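Local structure of oxidized polyvinyl alcohol hydrolase (3WLA) at residues P259-S264 and G329-H334; P231-T236 and N301-H306; A34-P39 and A59-L64. The protein hydrolyses beta-diketones such as nonane-4,6-dione and cleaves oxidized polyvinyl alcohol in the second step of polyvinyl alcohol degradation. All blocks are in the same frame, centred on the assembly; numbering follows the deposited sequence.

Contact 1 (P259-S264 and G329-H334); sequences PTTQAS and GRFTDH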
# COMPACT_ATOMS: atom_id res chain seq x y z
N PRO A 259 6.13 8.17 -13.23
CA PRO A 259 5.79 7.00 -14.04
C PRO A 259 5.19 5.85 -13.24
O PRO A 259 4.37 5.07 -13.77
CB PRO A 259 7.10 6.61 -14.69
CG PRO A 259 8.16 7.20 -13.74
CD PRO A 259 7.55 8.53 -13.39
N THR A 260 5.59 5.73 -11.96
CA THR A 260 5.04 4.61 -11.22
C THR A 260 3.59 4.77 -10.85
O THR A 260 2.88 3.77 -10.82
CB THR A 260 5.81 4.31 -9.91
OG1 THR A 260 5.56 5.35 -8.97
CG2 THR A 260 7.27 4.20 -10.19
N THR A 261 3.15 5.98 -10.54
CA THR A 261 1.72 6.12 -10.20
C THR A 261 0.92 6.20 -11.51
O THR A 261 -0.29 5.91 -11.54
CB THR A 261 1.46 7.33 -9.32
OG1 THR A 261 1.98 8.51 -9.97
CG2 THR A 261 2.19 7.16 -7.95
N GLN A 262 1.59 6.55 -12.61
CA GLN A 262 0.87 6.54 -13.89
C GLN A 262 0.62 5.07 -14.26
O GLN A 262 -0.51 4.67 -14.56
CB GLN A 262 1.69 7.17 -15.02
CG GLN A 262 0.92 7.06 -16.36
CD GLN A 262 -0.20 8.04 -16.37
OE1 GLN A 262 0.04 9.26 -16.31
NE2 GLN A 262 -1.43 7.55 -16.41
N ALA A 263 1.68 4.27 -14.21
CA ALA A 263 1.58 2.87 -14.56
C ALA A 263 0.56 2.16 -13.69
O ALA A 263 -0.26 1.40 -14.18
CB ALA A 263 2.92 2.23 -14.44
N SER A 264 0.61 2.37 -12.37
CA SER A 264 -0.36 1.72 -11.53
C SER A 264 -1.75 2.21 -11.87
O SER A 264 -2.67 1.39 -11.96
CB SER A 264 -0.05 1.95 -10.01
OG SER A 264 -0.27 3.31 -9.65
N GLY A 329 -10.46 6.92 -12.63
CA GLY A 329 -9.66 6.51 -13.77
C GLY A 329 -8.14 6.72 -13.68
O GLY A 329 -7.60 6.89 -12.56
N ARG A 330 -7.45 6.73 -14.83
CA ARG A 330 -5.99 6.90 -14.84
C ARG A 330 -5.56 8.36 -14.71
O ARG A 330 -6.36 9.29 -14.92
CB ARG A 330 -5.39 6.32 -16.11
CG ARG A 330 -5.86 7.05 -17.39
CD ARG A 330 -5.23 6.50 -18.69
NE ARG A 330 -3.83 6.89 -18.85
CZ ARG A 330 -3.41 8.07 -19.30
NH1 ARG A 330 -4.29 9.01 -19.65
NH2 ARG A 330 -2.08 8.30 -19.42
N PHE A 331 -4.31 8.58 -14.33
CA PHE A 331 -3.85 9.96 -14.26
C PHE A 331 -3.79 10.57 -15.69
O PHE A 331 -3.36 9.92 -16.63
CB PHE A 331 -2.45 10.04 -13.63
CG PHE A 331 -2.45 9.88 -12.14
CD1 PHE A 331 -2.83 10.90 -11.31
CD2 PHE A 331 -2.05 8.67 -11.56
CE1 PHE A 331 -2.83 10.74 -9.91
CE2 PHE A 331 -2.04 8.48 -10.18
CZ PHE A 331 -2.43 9.53 -9.34
N THR A 332 -4.21 11.83 -15.82
CA THR A 332 -4.13 12.53 -17.11
C THR A 332 -3.20 13.72 -16.90
O THR A 332 -2.78 14.37 -17.87
CB THR A 332 -5.51 13.02 -17.58
OG1 THR A 332 -6.04 13.95 -16.64
CG2 THR A 332 -6.47 11.84 -17.73
N ASP A 333 -2.81 13.96 -15.63
CA ASP A 333 -1.92 15.08 -15.34
C ASP A 333 -0.41 14.81 -15.19
O ASP A 333 0.35 15.72 -14.85
CB ASP A 333 -2.41 15.83 -14.12
CG ASP A 333 -2.12 15.07 -12.79
OD1 ASP A 333 -1.66 13.90 -12.85
OD2 ASP A 333 -2.39 15.65 -11.71
N HIS A 334 0.05 13.58 -15.45
CA HIS A 334 1.47 13.26 -15.34
C HIS A 334 2.28 13.54 -16.63
O HIS A 334 3.44 14.01 -16.56
CB HIS A 334 1.66 11.79 -14.95
CG HIS A 334 1.27 11.48 -13.53
ND1 HIS A 334 0.30 12.19 -12.85
CD2 HIS A 334 1.72 10.54 -12.66
CE1 HIS A 334 0.17 11.70 -11.62
NE2 HIS A 334 1.02 10.69 -11.49
O HOH W 1 -0.71 11.52 -17.44
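His334 turns the NE2 corner of its ring to the hydroxyl of Thr261. NE2 donates to Thr261 OG1 over 2.8 Å, and that oxygen lies almost in the imidazole plane. The two side chains cross at about a right angle. Thr261 OG1 is also bonded to the carbonyl O of Tyr257, one helical turn back. The second ring nitrogen, His334 ND1, donates to OD1 of Asp333 at 2.6 Å, again in the ring plane. Bonds at both nitrogens fix the rotation of the ring. Ser280 holds OD2 of Asp333.

Gln262 runs past His334 in the opposite direction. Its chain bends at chi2 (74°), and this brings the amide to the loop. NE2 of Gln262 gives a fairly straight bond to the carbonyl O of Phe331 (3.1 Å, 160° at the hydrogen). Gln262 OE1 accepts from a water at 2.6 Å, and the same water accepts from the backbone N of His334. The amide and the Arg330 guanidinium are turned only 23° from each other, but Gln262 NE2 approaches obliquely. Gln262 NE2 and Arg330 NH2 are 3.2 Å apart, but both are donors. Asn266 OD1 accepts from Gln262 NE2 and Arg330 NE, and Pro212 O from Arg330 NH2.

The ring of Phe331 meets the helix by its edge, with CD2 3.3 Å from Thr261 O. CE1 of His334 sits over one face of that ring, near the rim. A leucine in place of His334 would probably leave Thr261 OG1 without its donor and Asp333 OD1 without its ring mate.

Ser265, assigned to the charge relay by similarity, is tied in here: its OG is bonded to Gln262 O and Phe331 N. With both ring nitrogens donating beside a carboxylate, His334 is probably protonated.

Contact 2 (P231-T236 and N301-H306); sequences PMVVIT and NTMASH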
# COMPACT_ATOMS: atom_id res chain seq x y z
N PRO A 231 -13.37 -7.61 -6.84
CA PRO A 231 -13.83 -6.21 -6.75
C PRO A 231 -13.12 -5.40 -5.66
O PRO A 231 -12.96 -5.87 -4.51
CB PRO A 231 -15.32 -6.35 -6.46
CG PRO A 231 -15.65 -7.61 -7.08
CD PRO A 231 -14.51 -8.50 -6.61
N MET A 232 -12.70 -4.19 -6.03
CA MET A 232 -11.98 -3.29 -5.11
C MET A 232 -12.09 -1.84 -5.52
O MET A 232 -12.49 -1.53 -6.65
CB MET A 232 -10.46 -3.59 -5.10
CG MET A 232 -9.98 -4.88 -4.47
SD MET A 232 -8.17 -5.06 -4.52
CE MET A 232 -7.74 -5.02 -6.32
N VAL A 233 -11.72 -0.97 -4.57
CA VAL A 233 -11.62 0.47 -4.83
C VAL A 233 -10.15 0.84 -4.46
O VAL A 233 -9.62 0.45 -3.40
CB VAL A 233 -12.64 1.30 -3.99
CG1 VAL A 233 -12.57 0.94 -2.59
CG2 VAL A 233 -12.41 2.76 -4.19
N VAL A 234 -9.47 1.53 -5.36
CA VAL A 234 -8.06 1.89 -5.14
C VAL A 234 -7.82 3.38 -5.36
O VAL A 234 -8.21 3.94 -6.42
CB VAL A 234 -7.16 1.06 -6.08
CG1 VAL A 234 -5.63 1.45 -5.89
CG2 VAL A 234 -7.39 -0.42 -5.82
N ILE A 235 -7.23 4.03 -4.36
CA ILE A 235 -6.92 5.45 -4.45
C ILE A 235 -5.41 5.58 -4.55
O ILE A 235 -4.70 5.32 -3.57
CB ILE A 235 -7.43 6.23 -3.21
CG1 ILE A 235 -8.96 6.14 -3.13
CG2 ILE A 235 -6.96 7.66 -3.28
CD1 ILE A 235 -9.53 6.68 -1.89
N THR A 236 -4.89 5.96 -5.72
CA THR A 236 -3.44 6.10 -5.91
C THR A 236 -3.14 7.56 -5.65
O THR A 236 -3.86 8.43 -6.15
CB THR A 236 -3.00 5.75 -7.35
OG1 THR A 236 -3.18 4.36 -7.56
CG2 THR A 236 -1.51 6.04 -7.54
N ASN A 301 -13.17 7.33 4.18
CA ASN A 301 -14.64 7.32 3.99
C ASN A 301 -14.98 7.05 2.52
O ASN A 301 -15.99 6.40 2.23
CB ASN A 301 -15.28 8.65 4.40
CG ASN A 301 -15.37 8.81 5.87
OD1 ASN A 301 -15.31 7.83 6.65
ND2 ASN A 301 -15.54 10.05 6.29
N THR A 302 -14.16 7.56 1.58
CA THR A 302 -14.40 7.32 0.16
C THR A 302 -14.26 5.79 -0.12
O THR A 302 -15.09 5.19 -0.81
CB THR A 302 -13.38 8.11 -0.71
OG1 THR A 302 -13.62 9.51 -0.57
CG2 THR A 302 -13.49 7.75 -2.19
N MET A 303 -13.23 5.16 0.44
CA MET A 303 -13.10 3.73 0.22
C MET A 303 -14.23 2.98 0.96
O MET A 303 -14.81 2.00 0.47
CB MET A 303 -11.71 3.26 0.68
CG MET A 303 -10.57 3.81 -0.22
SD MET A 303 -8.99 3.11 0.20
CE MET A 303 -8.72 3.90 1.71
N ALA A 304 -14.59 3.46 2.13
CA ALA A 304 -15.63 2.77 2.89
C ALA A 304 -16.98 2.89 2.20
O ALA A 304 -17.90 2.15 2.51
CB ALA A 304 -15.72 3.35 4.26
N SER A 305 -17.11 3.83 1.26
CA SER A 305 -18.37 4.01 0.54
C SER A 305 -18.51 3.00 -0.59
O SER A 305 -19.53 2.97 -1.32
CB SER A 305 -18.48 5.42 -0.05
OG SER A 305 -17.72 5.55 -1.26
N HIS A 306 -17.49 2.18 -0.77
CA HIS A 306 -17.52 1.22 -1.84
C HIS A 306 -17.06 -0.12 -1.29
O HIS A 306 -15.98 -0.56 -1.59
CB HIS A 306 -16.59 1.69 -2.98
CG HIS A 306 -16.86 1.03 -4.29
ND1 HIS A 306 -16.13 -0.04 -4.74
CD2 HIS A 306 -17.76 1.30 -5.25
CE1 HIS A 306 -16.57 -0.40 -5.94
NE2 HIS A 306 -17.56 0.40 -6.27
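Ile235 and Met303 make the tight part of this contact. CD1 of Ile235 lies 3.5 Å from CG of Met303, closer than usual for two carbons. The side chains cross obliquely. In Ile235, CG1 is anti to the carbonyl carbon (chi1 -63°), and the chain then runs on extended, which carries CD1 out to the helix. The same methyl reaches CG2 of Thr302 at 4.1 Å. Thr302 turns its hydroxyl elsewhere, to the carbonyl O of Trp298.

This is a helix lying on the central sheet of an alpha/beta-hydrolase fold. Helix 292-304 covers the side of strand 232-238 from which Val233 and Ile235 project. Val234 points to the other side and meets Phe268 of helix 257-269. Phe157 of the nearby strand 155-161 touches both Val233 and Met303.

Spacing is wider, at ordinary van der Waals distances, round Val233 and His306, though both are buried. CG1 of Val233 is 4.1 Å from CB of Met303. CB of Val233 lies 3.8 Å from ND1 of His306, obliquely to the ring. His306 also meets the ring of Phe315, nearly at right angles.

The solvent side is the end of the helix, where Ser305 is exposed. His306 N bonds to Met303 O, and Thr302 O accepts from both N and OG of Ser305, the latter at 2.7 Å.

Contact 3 (A34-P39 and A59-L64); sequences AFVVVP and ATNWNL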
# COMPACT_ATOMS: atom_id res chain seq x y z
N ALA A 34 5.28 -8.39 14.32
CA ALA A 34 4.69 -7.44 15.25
C ALA A 34 3.77 -6.45 14.53
O ALA A 34 3.93 -6.20 13.31
CB ALA A 34 5.83 -6.70 15.98
N PHE A 35 2.84 -5.88 15.29
CA PHE A 35 1.87 -4.90 14.74
C PHE A 35 1.15 -4.15 15.87
O PHE A 35 1.05 -4.64 17.01
CB PHE A 35 0.87 -5.59 13.79
CG PHE A 35 0.10 -6.73 14.42
CD1 PHE A 35 0.53 -8.03 14.26
CD2 PHE A 35 -1.08 -6.48 15.15
CE1 PHE A 35 -0.22 -9.13 14.83
CE2 PHE A 35 -1.83 -7.52 15.72
CZ PHE A 35 -1.42 -8.84 15.56
N VAL A 36 0.70 -2.93 15.57
CA VAL A 36 0.04 -2.10 16.56
C VAL A 36 -1.47 -2.03 16.27
O VAL A 36 -1.88 -1.72 15.17
CB VAL A 36 0.70 -0.70 16.57
CG1 VAL A 36 0.07 0.21 17.58
CG2 VAL A 36 2.19 -0.86 16.90
N VAL A 37 -2.28 -2.34 17.27
CA VAL A 37 -3.75 -2.34 17.14
C VAL A 37 -4.33 -1.11 17.85
O VAL A 37 -4.02 -0.86 19.02
CB VAL A 37 -4.35 -3.64 17.76
CG1 VAL A 37 -5.92 -3.59 17.72
CG2 VAL A 37 -3.87 -4.85 16.95
N VAL A 38 -5.12 -0.32 17.12
CA VAL A 38 -5.78 0.89 17.70
C VAL A 38 -7.25 0.71 17.39
O VAL A 38 -7.72 1.10 16.33
CB VAL A 38 -5.28 2.21 17.05
CG1 VAL A 38 -5.79 3.42 17.85
CG2 VAL A 38 -3.73 2.24 17.03
N PRO A 39 -8.01 0.07 18.30
CA PRO A 39 -9.44 -0.13 18.01
C PRO A 39 -10.29 1.13 18.08
O PRO A 39 -9.93 2.10 18.71
CB PRO A 39 -9.86 -1.17 19.04
CG PRO A 39 -9.11 -0.73 20.26
CD PRO A 39 -7.69 -0.35 19.67
N ALA A 59 9.15 5.31 11.49
CA ALA A 59 8.80 4.22 12.42
C ALA A 59 7.29 4.01 12.36
O ALA A 59 6.56 5.00 12.17
CB ALA A 59 9.15 4.63 13.89
N THR A 60 6.84 2.78 12.62
CA THR A 60 5.39 2.48 12.65
C THR A 60 4.65 3.41 13.62
O THR A 60 3.55 3.94 13.30
CB THR A 60 5.14 1.01 13.00
OG1 THR A 60 5.56 0.21 11.88
CG2 THR A 60 3.60 0.69 13.32
N ASN A 61 5.23 3.64 14.79
CA ASN A 61 4.56 4.53 15.74
C ASN A 61 4.47 5.99 15.25
O ASN A 61 3.55 6.69 15.63
CB ASN A 61 5.23 4.46 17.11
CG ASN A 61 4.76 3.27 17.90
OD1 ASN A 61 3.76 2.63 17.58
ND2 ASN A 61 5.48 2.97 18.99
N TRP A 62 5.43 6.45 14.45
CA TRP A 62 5.33 7.79 13.90
C TRP A 62 4.12 7.87 12.99
O TRP A 62 3.35 8.80 13.09
CB TRP A 62 6.54 8.19 13.08
CG TRP A 62 7.84 8.13 13.81
CD1 TRP A 62 8.04 7.79 15.12
CD2 TRP A 62 9.12 8.35 13.24
NE1 TRP A 62 9.38 7.78 15.40
CE2 TRP A 62 10.07 8.12 14.26
CE3 TRP A 62 9.57 8.73 11.96
CZ2 TRP A 62 11.45 8.25 14.03
CZ3 TRP A 62 10.96 8.88 11.74
CH2 TRP A 62 11.87 8.63 12.77
N ASN A 63 3.99 6.91 12.08
CA ASN A 63 2.88 6.90 11.16
C ASN A 63 1.54 6.95 11.92
O ASN A 63 0.60 7.57 11.46
CB ASN A 63 3.00 5.66 10.29
CG ASN A 63 1.84 5.47 9.36
OD1 ASN A 63 0.79 4.97 9.77
ND2 ASN A 63 2.02 5.83 8.07
N LEU A 64 1.45 6.28 13.06
CA LEU A 64 0.24 6.25 13.86
C LEU A 64 0.03 7.48 14.71
O LEU A 64 -1.13 7.92 14.90
CB LEU A 64 0.26 5.07 14.84
CG LEU A 64 0.10 3.70 14.21
CD1 LEU A 64 0.21 2.60 15.29
CD2 LEU A 64 -1.29 3.66 13.58
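Asn61 brings a flat group up to Val36. Its amide oxygen OD1 is 3.9 Å from CG2 of Val36, and the two side chains cross at about a right angle. This is plain contact, since a methyl offers OD1 no polar partner. The other end of the amide, ND2 of Asn61, is hydrogen-bonded to Asn95. The aromatic rings of the two segments stay out of the interface. Trp62 has the backbone N of Ala59 over one face, 3.4 Å above the ring plane and toward the rim. Phe35 points away from the helix and has CG2 of Val37 at its edge, in plane.

The main packing is between Val36 and Leu64, which slide past each other in opposite directions. CD1 of Leu64 comes to 3.3 Å from CG1 of Val36, a very tight carbon pair. In Val36, CG1 is anti to the backbone N (chi1 -180°). CG2 is thereby left for Asn61 and for CG2 of Thr60, which it meets at 4.1 Å. Val38 adds a looser touch, its CG2 being 4.3 Å from CD1 of Leu64.

Ala59 is the N-cap residue of the helix, and its carbonyl O accepts from Asn63 N. The short helix segment 60-64 runs almost along strand 34-38, at 20° and 10.0 Å between axes.

Helix 60-65 belongs to the crossover from strand 47-53 to the parallel strand 81-85. Leu64 and Thr60 also touch Val82 and Ser84 of strand 81-85. Strand 31-38 lies between that strand and strand 21-28. Its other side, with Phe35 and Val37, packs on helix 133-145.

In the fold
Contact 3 comes first and closes a short loop of 19 residues that contains strand 47-53. It ties the N-terminal part of the sheet to helix 60-65. Contact 2 opens much later, at 231-236. Contact 1 opens at 259-264, before contact 2 closes at 301-306, and itself closes at 329-334. These two loops therefore cross, and each spans 64 residues. Contact 2 joins strand 232-238 to helix 292-304. Contact 1 joins helix 257-269 to the loop after the edge strand 325-328. Thr236 links them by packing on Thr261, Ser264 and Phe331. Contacts 2 and 3 reach the same sheet, their centres about 22 Å apart. Contacts 1 and 3 lie on opposite sides of the chain's centre.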